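Local coordinates for glutamine aminotransferase class-II domain protein (Ruegeria pomeroyi, PDB 3MDN) that probably hydrolyses glutamine to release ammonia as a class-II glutamine amidotransferase of the Ntn-hydrolase type, at residues T181-A189 and A200-V211. Sequence-based numbering, arbitrary orientation.
Sequences TTPHMRLSA and ARYSSDHIAPSV
The antiparallel β-hairpin of strands 185-192 and 197-203 pairs Leu187 with Tyr202 and Ala189 with Ala200 as hydrogen-bonded pairs, while Arg186 faces Ser203 and Ser188 faces Arg201 in non-hydrogen-bonded positions. Beyond the last rung one backbone bond remains, Ser204 N to Met185 O (2.8 Å), while Met185 N is taken by a side chain, Ser204 OG (3.0 Å). A water also links Ser204 OG to His184 N.

On the face carrying Arg186, its guanidinium grips Asp205 side-on, NE to OD2 (2.8 Å) and NH2 to OD1 (2.5 Å), both oxygens met on their syn sides with the two planes 38° apart. The group is sandwiched between CG of Pro183, a residue preceded by a cis peptide bond, and Ile207 CB, each 3.5 Å from the guanidinium plane. A bend at chi2 (-110°) turns the arginine chain toward this slot. Asp205 OD2 also accepts from Ile207 N (3.2 Å), closing an Asx turn. An alanine in place of Arg186 would probably leave the Asp205 carboxylate without its charged mate and open a gap between Pro183 and Ile207. Farther along, Pro209 CB and Val211 CG2 pack on Ser188 CB, whose hydroxyl bonds to Trp6.

The other face carries Leu187 and Tyr202. CG of Met185, here selenomethionine, is swung away from the backbone N (chi1 173°) and meets the Tyr202 ring edge at CE2 (3.6 Å). Helix 161-179 covers this face, Ile169 touching Leu187, Leu172 touching Met185 and Glu173 bonding Tyr202 OH, a helix-on-sheet layer consistent with the αββα sandwich of Ntn hydrolases.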
loop_
_atom_site.group_PDB
_atom_site.type_symbol
_atom_site.label_atom_id
_atom_site.label_comp_id
_atom_site.label_asym_id
_atom_site.label_seq_id
_atom_site.Cartn_x
_atom_site.Cartn_y
_atom_site.Cartn_z
ATOM N N THR D 181 6.082 -28.780 -17.258
ATOM C CA THR D 181 6.169 -29.965 -16.424
ATOM C C THR D 181 4.781 -30.336 -15.967
ATOM O O THR D 181 3.807 -29.668 -16.317
ATOM C CB THR D 181 7.030 -29.746 -15.148
ATOM O OG1 THR D 181 6.416 -28.740 -14.337
ATOM C CG2 THR D 181 8.406 -29.305 -15.480
ATOM N N THR D 182 4.733 -31.402 -15.182
ATOM C CA THR D 182 3.548 -31.893 -14.492
ATOM C C THR D 182 3.285 -31.023 -13.285
ATOM O O THR D 182 4.239 -30.529 -12.675
ATOM C CB THR D 182 3.839 -33.306 -13.955
ATOM O OG1 THR D 182 3.821 -34.208 -15.050
ATOM C CG2 THR D 182 2.790 -33.743 -12.956
ATOM N N PRO D 183 2.008 -30.807 -12.943
ATOM C CA PRO D 183 0.809 -31.095 -13.744
ATOM C C PRO D 183 0.607 -30.060 -14.826
ATOM O O PRO D 183 0.759 -28.885 -14.571
ATOM C CB PRO D 183 -0.344 -30.997 -12.727
ATOM C CG PRO D 183 0.211 -30.275 -11.572
ATOM C CD PRO D 183 1.672 -30.601 -11.524
ATOM N N HIS D 184 0.219 -30.501 -16.009
ATOM C CA HIS D 184 0.160 -29.625 -17.147
ATOM C C HIS D 184 -0.958 -28.597 -17.027
ATOM O O HIS D 184 -0.768 -27.452 -17.396
ATOM C CB HIS D 184 0.114 -30.418 -18.456
ATOM C CG HIS D 184 1.312 -31.296 -18.646
ATOM N ND1 HIS D 184 2.589 -30.789 -18.781
ATOM C CD2 HIS D 184 1.434 -32.645 -18.695
ATOM C CE1 HIS D 184 3.447 -31.790 -18.894
ATOM N NE2 HIS D 184 2.770 -32.923 -18.855
HETATM N N MSE D 185 -2.103 -28.990 -16.486
HETATM C CA MSE D 185 -3.202 -28.055 -16.359
HETATM C C MSE D 185 -4.036 -28.410 -15.148
HETATM O O MSE D 185 -4.599 -29.501 -15.096
HETATM C CB MSE D 185 -4.090 -28.075 -17.607
HETATM C CG MSE D 185 -5.373 -27.216 -17.436
HETATM SE SE MSE D 185 -4.945 -25.274 -17.347
HETATM C CE MSE D 185 -4.062 -25.113 -19.073
ATOM N N ARG D 186 -4.081 -27.524 -14.156
ATOM C CA ARG D 186 -5.020 -27.673 -13.038
ATOM C C ARG D 186 -5.876 -26.417 -13.025
ATOM O O ARG D 186 -5.340 -25.310 -12.972
ATOM C CB ARG D 186 -4.283 -27.791 -11.712
ATOM C CG ARG D 186 -3.361 -28.994 -11.601
ATOM C CD ARG D 186 -3.922 -29.982 -10.618
ATOM N NE ARG D 186 -3.179 -31.238 -10.518
ATOM C CZ ARG D 186 -2.348 -31.559 -9.521
ATOM N NH1 ARG D 186 -2.128 -30.692 -8.528
ATOM N NH2 ARG D 186 -1.743 -32.752 -9.514
ATOM N N LEU D 187 -7.196 -26.577 -13.062
ATOM C CA LEU D 187 -8.040 -25.424 -13.302
ATOM C C LEU D 187 -9.400 -25.472 -12.599
ATOM O O LEU D 187 -10.179 -26.378 -12.804
ATOM C CB LEU D 187 -8.301 -25.282 -14.813
ATOM C CG LEU D 187 -9.289 -24.134 -15.118
ATOM C CD1 LEU D 187 -8.712 -23.214 -16.144
ATOM C CD2 LEU D 187 -10.631 -24.658 -15.612
ATOM N N SER D 188 -9.684 -24.455 -11.800
ATOM C CA SER D 188 -11.038 -24.156 -11.435
ATOM C C SER D 188 -11.093 -22.676 -11.730
ATOM O O SER D 188 -10.142 -21.921 -11.425
ATOM C CB SER D 188 -11.299 -24.445 -9.955
ATOM O OG SER D 188 -10.898 -23.308 -9.225
ATOM N N ALA D 189 -12.147 -22.243 -12.402
ATOM C CA ALA D 189 -12.259 -20.830 -12.776
ATOM C C ALA D 189 -13.710 -20.405 -12.640
ATOM O O ALA D 189 -14.623 -21.239 -12.819
ATOM C CB ALA D 189 -11.821 -20.644 -14.216
ATOM N N ALA D 200 -15.918 -23.435 -14.318
ATOM C CA ALA D 200 -15.469 -24.677 -14.941
ATOM C C ALA D 200 -14.418 -25.295 -14.042
ATOM O O ALA D 200 -13.781 -24.608 -13.263
ATOM C CB ALA D 200 -14.903 -24.411 -16.345
ATOM N N ARG D 201 -14.280 -26.605 -14.131
ATOM C CA ARG D 201 -13.291 -27.356 -13.365
ATOM C C ARG D 201 -12.727 -28.415 -14.275
ATOM O O ARG D 201 -13.484 -29.166 -14.911
ATOM C CB ARG D 201 -13.915 -27.985 -12.109
ATOM C CG ARG D 201 -12.945 -28.764 -11.227
ATOM C CD ARG D 201 -13.694 -29.417 -10.055
ATOM N NE ARG D 201 -12.814 -30.081 -9.099
ATOM C CZ ARG D 201 -13.234 -30.932 -8.167
ATOM N NH1 ARG D 201 -14.529 -31.242 -8.088
ATOM N NH2 ARG D 201 -12.362 -31.487 -7.330
ATOM N N TYR D 202 -11.393 -28.447 -14.361
ATOM C CA TYR D 202 -10.706 -29.393 -15.230
ATOM C C TYR D 202 -9.264 -29.633 -14.770
ATOM O O TYR D 202 -8.636 -28.756 -14.207
ATOM C CB TYR D 202 -10.719 -28.860 -16.681
ATOM C CG TYR D 202 -9.756 -29.615 -17.572
ATOM C CD1 TYR D 202 -10.076 -30.890 -18.053
ATOM C CD2 TYR D 202 -8.498 -29.106 -17.837
ATOM C CE1 TYR D 202 -9.175 -31.617 -18.823
ATOM C CE2 TYR D 202 -7.592 -29.807 -18.610
ATOM C CZ TYR D 202 -7.943 -31.069 -19.105
ATOM O OH TYR D 202 -7.032 -31.769 -19.885
ATOM N N SER D 203 -8.730 -30.822 -15.014
ATOM C CA SER D 203 -7.314 -31.105 -14.731
ATOM C C SER D 203 -6.745 -32.092 -15.752
ATOM O O SER D 203 -7.453 -32.992 -16.219
ATOM C CB SER D 203 -7.154 -31.702 -13.320
ATOM O OG SER D 203 -5.778 -32.020 -13.060
ATOM N N SER D 204 -5.465 -31.975 -16.051
ATOM C CA SER D 204 -4.822 -32.993 -16.877
ATOM C C SER D 204 -4.501 -34.266 -16.085
ATOM O O SER D 204 -4.052 -35.251 -16.680
ATOM C CB SER D 204 -3.539 -32.444 -17.478
ATOM O OG SER D 204 -2.724 -31.934 -16.440
ATOM N N ASP D 205 -4.685 -34.245 -14.761
ATOM C CA ASP D 205 -4.467 -35.458 -13.937
ATOM C C ASP D 205 -5.677 -35.715 -13.034
ATOM O O ASP D 205 -6.761 -35.214 -13.324
ATOM C CB ASP D 205 -3.101 -35.462 -13.185
ATOM C CG ASP D 205 -2.933 -34.300 -12.150
ATOM O OD1 ASP D 205 -1.792 -34.118 -11.655
ATOM O OD2 ASP D 205 -3.905 -33.588 -11.798
ATOM N N HIS D 206 -5.501 -36.482 -11.959
ATOM C CA HIS D 206 -6.597 -36.822 -11.032
ATOM C C HIS D 206 -6.931 -35.766 -9.978
ATOM O O HIS D 206 -7.929 -35.906 -9.284
ATOM C CB HIS D 206 -6.297 -38.141 -10.309
ATOM C CG HIS D 206 -4.973 -38.148 -9.609
ATOM N ND1 HIS D 206 -3.790 -37.848 -10.254
ATOM C CD2 HIS D 206 -4.646 -38.406 -8.318
ATOM C CE1 HIS D 206 -2.790 -37.931 -9.394
ATOM N NE2 HIS D 206 -3.282 -38.267 -8.213
ATOM N N ILE D 207 -6.108 -34.725 -9.841
ATOM C CA ILE D 207 -6.364 -33.660 -8.849
ATOM C C ILE D 207 -6.843 -32.379 -9.556
ATOM O O ILE D 207 -6.198 -31.922 -10.502
ATOM C CB ILE D 207 -5.076 -33.318 -8.035
ATOM C CG1 ILE D 207 -4.650 -34.497 -7.141
ATOM C CG2 ILE D 207 -5.268 -32.043 -7.207
ATOM C CD1 ILE D 207 -3.268 -34.317 -6.488
ATOM N N ALA D 208 -7.950 -31.813 -9.091
ATOM C CA ALA D 208 -8.518 -30.585 -9.649
ATOM C C ALA D 208 -8.978 -29.703 -8.504
ATOM O O ALA D 208 -9.670 -30.190 -7.641
ATOM C CB ALA D 208 -9.692 -30.933 -10.524
ATOM N N PRO D 209 -8.585 -28.418 -8.475
ATOM C CA PRO D 209 -9.053 -27.551 -7.395
ATOM C C PRO D 209 -10.595 -27.593 -7.351
ATOM O O PRO D 209 -11.250 -27.744 -8.396
ATOM C CB PRO D 209 -8.515 -26.156 -7.789
ATOM C CG PRO D 209 -7.470 -26.426 -8.894
ATOM C CD PRO D 209 -7.921 -27.668 -9.563
ATOM N N SER D 210 -11.168 -27.525 -6.159
ATOM C CA SER D 210 -12.529 -27.964 -5.983
ATOM C C SER D 210 -13.517 -26.843 -6.325
ATOM O O SER D 210 -13.149 -25.654 -6.360
ATOM C CB SER D 210 -12.731 -28.533 -4.571
ATOM O OG SER D 210 -12.435 -27.579 -3.576
ATOM N N VAL D 211 -14.745 -27.215 -6.661
ATOM C CA VAL D 211 -15.778 -26.221 -6.931
ATOM C C VAL D 211 -17.085 -26.745 -6.364
ATOM O O VAL D 211 -17.414 -27.906 -6.574
ATOM C CB VAL D 211 -15.967 -25.966 -8.426
ATOM C CG1 VAL D 211 -17.173 -25.043 -8.659
ATOM C CG2 VAL D 211 -14.691 -25.356 -9.056
HETATM O O HOH W 1 -0.539 -33.666 -15.880
#